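Long-range contact in O-methyltransferase, putative (Bacillus cereus, PDB 3DUW), which probably transfers a methyl group from S-adenosylmethionine to an oxygen of its substrate, and here holds the product S-adenosyl-L-homocysteine: residues T67-S81 with I98-V112. Sequence-based numbering, arbitrary orientation.
With SAH (S-adenosyl-L-homocysteine), chain C.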
loop_
_atom_site.group_PDB
_atom_site.type_symbol
_atom_site.label_atom_id
_atom_site.label_comp_id
_atom_site.label_asym_id
_atom_site.label_seq_id
_atom_site.Cartn_x
_atom_site.Cartn_y
_atom_site.Cartn_z
ATOM N N THR A 67 -8.902 -1.576 -18.621
ATOM C CA THR A 67 -10.215 -1.612 -17.968
ATOM C C THR A 67 -10.851 -2.999 -17.752
ATOM O O THR A 67 -11.526 -3.204 -16.729
ATOM C CB THR A 67 -11.248 -0.783 -18.784
ATOM O OG1 THR A 67 -10.634 0.420 -19.276
ATOM C CG2 THR A 67 -12.444 -0.447 -17.907
ATOM N N LEU A 68 -10.656 -3.922 -18.705
ATOM C CA LEU A 68 -11.288 -5.250 -18.633
ATOM C C LEU A 68 -12.807 -5.079 -18.498
ATOM O O LEU A 68 -13.484 -4.654 -19.432
ATOM C CB LEU A 68 -10.792 -6.052 -17.439
ATOM C CG LEU A 68 -10.970 -7.562 -17.496
ATOM C CD1 LEU A 68 -10.454 -8.107 -18.822
ATOM C CD2 LEU A 68 -10.232 -8.217 -16.344
ATOM N N GLY A 69 -13.344 -5.384 -17.330
ATOM C CA GLY A 69 -14.768 -5.255 -17.133
ATOM C C GLY A 69 -15.136 -4.096 -16.211
ATOM O O GLY A 69 -16.291 -3.923 -15.843
ATOM N N GLY A 70 -14.143 -3.298 -15.830
ATOM C CA GLY A 70 -14.382 -2.148 -14.971
ATOM C C GLY A 70 -14.419 -2.442 -13.476
ATOM O O GLY A 70 -14.851 -1.597 -12.686
ATOM N N TYR A 71 -13.973 -3.631 -13.076
ATOM C CA TYR A 71 -13.959 -3.977 -11.659
ATOM C C TYR A 71 -13.047 -3.021 -10.874
ATOM O O TYR A 71 -13.487 -2.395 -9.914
ATOM C CB TYR A 71 -13.511 -5.429 -11.476
ATOM C CG TYR A 71 -13.617 -5.926 -10.051
ATOM C CD1 TYR A 71 -14.848 -6.273 -9.495
ATOM C CD2 TYR A 71 -12.480 -6.034 -9.254
ATOM C CE1 TYR A 71 -14.943 -6.719 -8.177
ATOM C CE2 TYR A 71 -12.562 -6.474 -7.939
ATOM C CZ TYR A 71 -13.792 -6.814 -7.407
ATOM O OH TYR A 71 -13.860 -7.231 -6.097
ATOM N N SER A 72 -11.787 -2.895 -11.280
ATOM C CA SER A 72 -10.884 -1.979 -10.585
ATOM C C SER A 72 -11.388 -0.548 -10.727
ATOM O O SER A 72 -11.264 0.259 -9.808
ATOM C CB SER A 72 -9.474 -2.055 -11.168
ATOM O OG SER A 72 -9.496 -1.798 -12.563
ATOM N N THR A 73 -11.949 -0.243 -11.894
ATOM C CA THR A 73 -12.457 1.091 -12.184
ATOM C C THR A 73 -13.498 1.524 -11.162
ATOM O O THR A 73 -13.506 2.672 -10.718
ATOM C CB THR A 73 -13.098 1.127 -13.576
ATOM O OG1 THR A 73 -12.357 0.277 -14.462
ATOM C CG2 THR A 73 -13.096 2.543 -14.123
ATOM N N ILE A 74 -14.388 0.605 -10.802
ATOM C CA ILE A 74 -15.427 0.900 -9.823
ATOM C C ILE A 74 -14.812 1.175 -8.446
ATOM O O ILE A 74 -15.212 2.113 -7.754
ATOM C CB ILE A 74 -16.441 -0.263 -9.759
ATOM C CG1 ILE A 74 -17.262 -0.275 -11.053
ATOM C CG2 ILE A 74 -17.343 -0.117 -8.543
ATOM C CD1 ILE A 74 -18.069 -1.538 -11.271
ATOM N N TRP A 75 -13.829 0.369 -8.049
ATOM C CA TRP A 75 -13.169 0.590 -6.767
ATOM C C TRP A 75 -12.515 1.970 -6.755
ATOM O O TRP A 75 -12.613 2.704 -5.772
ATOM C CB TRP A 75 -12.094 -0.468 -6.508
ATOM C CG TRP A 75 -12.608 -1.792 -6.020
ATOM C CD1 TRP A 75 -12.693 -2.952 -6.734
ATOM C CD2 TRP A 75 -13.054 -2.105 -4.693
ATOM N NE1 TRP A 75 -13.156 -3.970 -5.932
ATOM C CE2 TRP A 75 -13.385 -3.477 -4.675
ATOM C CE3 TRP A 75 -13.202 -1.359 -3.515
ATOM C CZ2 TRP A 75 -13.857 -4.122 -3.525
ATOM C CZ3 TRP A 75 -13.671 -2.001 -2.369
ATOM C CH2 TRP A 75 -13.992 -3.369 -2.388
ATOM N N LEU A 76 -11.842 2.316 -7.848
ATOM C CA LEU A 76 -11.176 3.610 -7.956
ATOM C C LEU A 76 -12.177 4.762 -7.921
ATOM O O LEU A 76 -12.000 5.731 -7.180
ATOM C CB LEU A 76 -10.365 3.681 -9.253
ATOM C CG LEU A 76 -9.117 2.793 -9.329
ATOM C CD1 LEU A 76 -8.617 2.723 -10.759
ATOM C CD2 LEU A 76 -8.038 3.354 -8.415
ATOM N N ALA A 77 -13.232 4.648 -8.718
ATOM C CA ALA A 77 -14.246 5.694 -8.780
ATOM C C ALA A 77 -14.924 5.910 -7.432
ATOM O O ALA A 77 -15.267 7.038 -7.075
ATOM C CB ALA A 77 -15.281 5.350 -9.836
ATOM N N ARG A 78 -15.115 4.837 -6.677
ATOM C CA ARG A 78 -15.759 4.956 -5.380
ATOM C C ARG A 78 -14.888 5.666 -4.352
ATOM O O ARG A 78 -15.354 5.999 -3.261
ATOM C CB ARG A 78 -16.177 3.577 -4.878
ATOM C CG ARG A 78 -17.385 3.027 -5.607
ATOM C CD ARG A 78 -17.734 1.634 -5.141
ATOM N NE ARG A 78 -19.032 1.216 -5.654
ATOM C CZ ARG A 78 -19.573 0.024 -5.430
ATOM N NH1 ARG A 78 -18.924 -0.872 -4.702
ATOM N NH2 ARG A 78 -20.766 -0.269 -5.928
ATOM N N GLY A 79 -13.628 5.905 -4.703
ATOM C CA GLY A 79 -12.733 6.601 -3.797
ATOM C C GLY A 79 -12.789 8.109 -3.997
ATOM O O GLY A 79 -12.230 8.869 -3.202
ATOM N N LEU A 80 -13.462 8.540 -5.063
ATOM C CA LEU A 80 -13.607 9.963 -5.382
ATOM C C LEU A 80 -14.718 10.608 -4.551
ATOM O O LEU A 80 -15.547 9.909 -3.966
ATOM C CB LEU A 80 -13.932 10.136 -6.867
ATOM C CG LEU A 80 -12.946 9.559 -7.885
ATOM C CD1 LEU A 80 -13.570 9.608 -9.269
ATOM C CD2 LEU A 80 -11.639 10.338 -7.853
ATOM N N SER A 81 -14.748 11.942 -4.524
ATOM C CA SER A 81 -15.761 12.666 -3.752
ATOM C C SER A 81 -16.490 13.794 -4.495
ATOM O O SER A 81 -17.611 13.612 -4.968
ATOM C CB SER A 81 -15.136 13.232 -2.472
ATOM O OG SER A 81 -14.106 14.157 -2.765
ATOM N N ILE A 98 -18.574 -3.888 -22.038
ATOM C CA ILE A 98 -18.980 -4.618 -20.846
ATOM C C ILE A 98 -18.636 -3.742 -19.643
ATOM O O ILE A 98 -19.427 -3.627 -18.711
ATOM C CB ILE A 98 -18.267 -5.991 -20.754
ATOM C CG1 ILE A 98 -18.817 -6.915 -21.847
ATOM C CG2 ILE A 98 -18.467 -6.610 -19.370
ATOM C CD1 ILE A 98 -18.126 -8.248 -21.941
ATOM N N ALA A 99 -17.467 -3.104 -19.680
ATOM C CA ALA A 99 -17.048 -2.221 -18.594
ATOM C C ALA A 99 -18.036 -1.062 -18.435
ATOM O O ALA A 99 -18.465 -0.756 -17.328
ATOM C CB ALA A 99 -15.638 -1.684 -18.857
ATOM N N ARG A 100 -18.396 -0.417 -19.544
ATOM C CA ARG A 100 -19.349 0.688 -19.492
ATOM C C ARG A 100 -20.654 0.222 -18.865
ATOM O O ARG A 100 -21.268 0.946 -18.087
ATOM C CB ARG A 100 -19.635 1.235 -20.894
ATOM C CG ARG A 100 -18.448 1.914 -21.539
ATOM C CD ARG A 100 -18.830 2.640 -22.827
ATOM N NE ARG A 100 -17.644 3.201 -23.469
ATOM C CZ ARG A 100 -16.926 2.584 -24.402
ATOM N NH1 ARG A 100 -17.274 1.378 -24.837
ATOM N NH2 ARG A 100 -15.819 3.155 -24.863
ATOM N N SER A 101 -21.065 -0.997 -19.202
ATOM C CA SER A 101 -22.304 -1.560 -18.683
ATOM C C SER A 101 -22.204 -1.805 -17.182
ATOM O O SER A 101 -23.133 -1.503 -16.435
ATOM C CB SER A 101 -22.630 -2.861 -19.419
ATOM O OG SER A 101 -22.713 -2.630 -20.820
ATOM N N ASN A 102 -21.072 -2.345 -16.738
ATOM C CA ASN A 102 -20.873 -2.605 -15.318
ATOM C C ASN A 102 -20.780 -1.300 -14.550
ATOM O O ASN A 102 -21.332 -1.173 -13.458
ATOM C CB ASN A 102 -19.608 -3.432 -15.090
ATOM C CG ASN A 102 -19.784 -4.881 -15.498
ATOM O OD1 ASN A 102 -20.878 -5.432 -15.391
ATOM N ND2 ASN A 102 -18.705 -5.510 -15.950
ATOM N N ILE A 103 -20.076 -0.332 -15.123
ATOM C CA ILE A 103 -19.921 0.969 -14.490
ATOM C C ILE A 103 -21.283 1.651 -14.368
ATOM O O ILE A 103 -21.574 2.308 -13.367
ATOM C CB ILE A 103 -18.939 1.845 -15.298
ATOM C CG1 ILE A 103 -17.527 1.264 -15.166
ATOM C CG2 ILE A 103 -18.976 3.284 -14.803
ATOM C CD1 ILE A 103 -16.499 1.912 -16.065
ATOM N N GLU A 104 -22.125 1.475 -15.382
ATOM C CA GLU A 104 -23.460 2.063 -15.372
ATOM C C GLU A 104 -24.327 1.400 -14.307
ATOM O O GLU A 104 -25.072 2.076 -13.593
ATOM C CB GLU A 104 -24.120 1.905 -16.745
ATOM C CG GLU A 104 -25.565 2.383 -16.803
ATOM C CD GLU A 104 -25.707 3.854 -16.476
ATOM O OE1 GLU A 104 -25.120 4.684 -17.202
ATOM O OE2 GLU A 104 -26.407 4.182 -15.494
ATOM N N ARG A 105 -24.225 0.078 -14.191
ATOM C CA ARG A 105 -25.013 -0.650 -13.205
ATOM C C ARG A 105 -24.596 -0.238 -11.795
ATOM O O ARG A 105 -25.383 -0.331 -10.854
ATOM C CB ARG A 105 -24.846 -2.163 -13.389
ATOM C CG ARG A 105 -26.090 -2.963 -12.989
ATOM C CD ARG A 105 -25.966 -4.458 -13.276
ATOM N NE ARG A 105 -25.471 -4.734 -14.621
ATOM C CZ ARG A 105 -24.199 -5.007 -14.898
ATOM N NH1 ARG A 105 -23.302 -5.050 -13.923
ATOM N NH2 ARG A 105 -23.817 -5.217 -16.146
ATOM N N ALA A 106 -23.354 0.219 -11.660
ATOM C CA ALA A 106 -22.828 0.659 -10.373
ATOM C C ALA A 106 -23.127 2.147 -10.162
ATOM O O ALA A 106 -22.707 2.740 -9.169
ATOM C CB ALA A 106 -21.323 0.408 -10.309
ATOM N N ASN A 107 -23.859 2.737 -11.103
ATOM C CA ASN A 107 -24.237 4.149 -11.046
ATOM C C ASN A 107 -23.034 5.083 -10.943
ATOM O O ASN A 107 -23.023 6.001 -10.124
ATOM C CB ASN A 107 -25.182 4.400 -9.866
ATOM C CG ASN A 107 -26.501 3.669 -10.011
ATOM O OD1 ASN A 107 -27.191 3.802 -11.023
ATOM N ND2 ASN A 107 -26.860 2.893 -8.996
ATOM N N LEU A 108 -22.035 4.855 -11.790
ATOM C CA LEU A 108 -20.824 5.670 -11.781
ATOM C C LEU A 108 -20.472 6.236 -13.152
ATOM O O LEU A 108 -19.408 6.831 -13.324
ATOM C CB LEU A 108 -19.650 4.841 -11.253
ATOM C CG LEU A 108 -19.724 4.470 -9.770
ATOM C CD1 LEU A 108 -18.741 3.350 -9.475
ATOM C CD2 LEU A 108 -19.432 5.693 -8.908
ATOM N N ASN A 109 -21.358 6.059 -14.126
ATOM C CA ASN A 109 -21.096 6.565 -15.468
ATOM C C ASN A 109 -20.883 8.077 -15.480
ATOM O O ASN A 109 -20.264 8.613 -16.398
ATOM C CB ASN A 109 -22.244 6.196 -16.405
ATOM C CG ASN A 109 -23.590 6.527 -15.821
ATOM O OD1 ASN A 109 -24.032 5.897 -14.860
ATOM N ND2 ASN A 109 -24.252 7.529 -16.388
ATOM N N ASP A 110 -21.390 8.763 -14.460
ATOM C CA ASP A 110 -21.231 10.209 -14.375
ATOM C C ASP A 110 -19.811 10.580 -13.941
ATOM O O ASP A 110 -19.372 11.713 -14.140
ATOM C CB ASP A 110 -22.246 10.799 -13.387
ATOM C CG ASP A 110 -21.912 10.482 -11.943
ATOM O OD1 ASP A 110 -21.565 9.317 -11.647
ATOM O OD2 ASP A 110 -22.003 11.398 -11.098
ATOM N N ARG A 111 -19.100 9.620 -13.353
ATOM C CA ARG A 111 -17.731 9.839 -12.882
ATOM C C ARG A 111 -16.680 9.145 -13.739
ATOM O O ARG A 111 -15.490 9.430 -13.606
ATOM C CB ARG A 111 -17.551 9.308 -11.455
ATOM C CG ARG A 111 -18.234 10.068 -10.343
ATOM C CD ARG A 111 -17.826 9.452 -9.012
ATOM N NE ARG A 111 -18.454 10.101 -7.868
ATOM C CZ ARG A 111 -18.267 9.730 -6.606
ATOM N NH1 ARG A 111 -17.465 8.711 -6.317
ATOM N NH2 ARG A 111 -18.890 10.377 -5.630
ATOM N N VAL A 112 -17.107 8.234 -14.607
ATOM C CA VAL A 112 -16.157 7.480 -15.412
ATOM C C VAL A 112 -16.331 7.557 -16.916
ATOM O O VAL A 112 -17.444 7.470 -17.432
ATOM C CB VAL A 112 -16.194 5.984 -15.027
ATOM C CG1 VAL A 112 -15.102 5.228 -15.767
ATOM C CG2 VAL A 112 -16.048 5.827 -13.525
HETATM N N SAH C . -7.412 -3.419 -14.071
HETATM C CA SAH C . -8.624 -4.216 -14.491
HETATM C CB SAH C . -8.224 -5.362 -15.359
HETATM C CG SAH C . -7.526 -5.052 -16.662
HETATM S SD SAH C . -6.874 -6.622 -17.378
HETATM C C SAH C . -9.285 -4.794 -13.195
HETATM O O SAH C . -8.728 -4.602 -12.110
HETATM O OXT SAH C . -10.385 -5.436 -13.348
HETATM C "C5'" SAH C . -5.852 -5.961 -18.631
HETATM C "C4'" SAH C . -6.710 -5.197 -19.751
HETATM O "O4'" SAH C . -5.682 -4.741 -20.627
HETATM C "C3'" SAH C . -7.592 -6.060 -20.642
HETATM O "O3'" SAH C . -8.964 -5.663 -20.585
HETATM C "C2'" SAH C . -6.925 -5.882 -22.064
HETATM O "O2'" SAH C . -7.854 -5.999 -23.131
HETATM C "C1'" SAH C . -6.283 -4.515 -21.938
HETATM N N9 SAH C . -5.317 -4.207 -22.816
HETATM C C8 SAH C . -4.300 -4.946 -23.396
HETATM N N7 SAH C . -3.542 -4.292 -24.218
HETATM C C5 SAH C . -4.072 -2.978 -24.212
HETATM C C6 SAH C . -3.665 -1.789 -24.919
HETATM N N6 SAH C . -2.629 -1.742 -25.768
HETATM N N1 SAH C . -4.424 -0.675 -24.664
HETATM C C2 SAH C . -5.488 -0.674 -23.808
HETATM N N3 SAH C . -5.909 -1.791 -23.116
HETATM C C4 SAH C . -5.157 -2.903 -23.366
HETATM O O HOH W 1 -21.164 2.723 -6.936
HETATM O O HOH W 2 -18.809 9.935 -3.014
#
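A77 O accepts two donors from opposite faces of its carbonyl plane: R111 NH1 across the contact at 2.9 Å, bent to 132° at the hydrogen, and L80 N of its own type I turn. The setting is the Rossmann-like methyltransferase fold, where helix 71-77 packs beside the 98-105 part of helix 93-105, the two segments crossing at -37°. R111 gets there with its chain extended from CG to NE, and its NH2 donates to water 2, which makes only a weak bond on to L80 O. At the other end the type II' turn from T67 to G70, in the loop that lines the S-adenosyl-L-homocysteine pocket, presents G69 O to N102 ND2 at 2.9 Å. This bond is nearly straight (169°) and lies on a carbonyl lone pair; R105 NH1 and NH2 both grip N102 OD1, fixing the amide's rotation. A99 CA also points its hydrogen at G69 O (3.3 Å). Between the two polar ends, I74 sends CD1 to A106 CB (3.9 Å) and CG2 to L108 CD1, while A77 CB meets V112 CG2 at 3.8 Å. R78, salt-bridged to D22, has I74 CG2 of its own segment over the rim of one guanidinium face, and its NE donates to water 1, which donates in turn to A106 O at 2.7 Å.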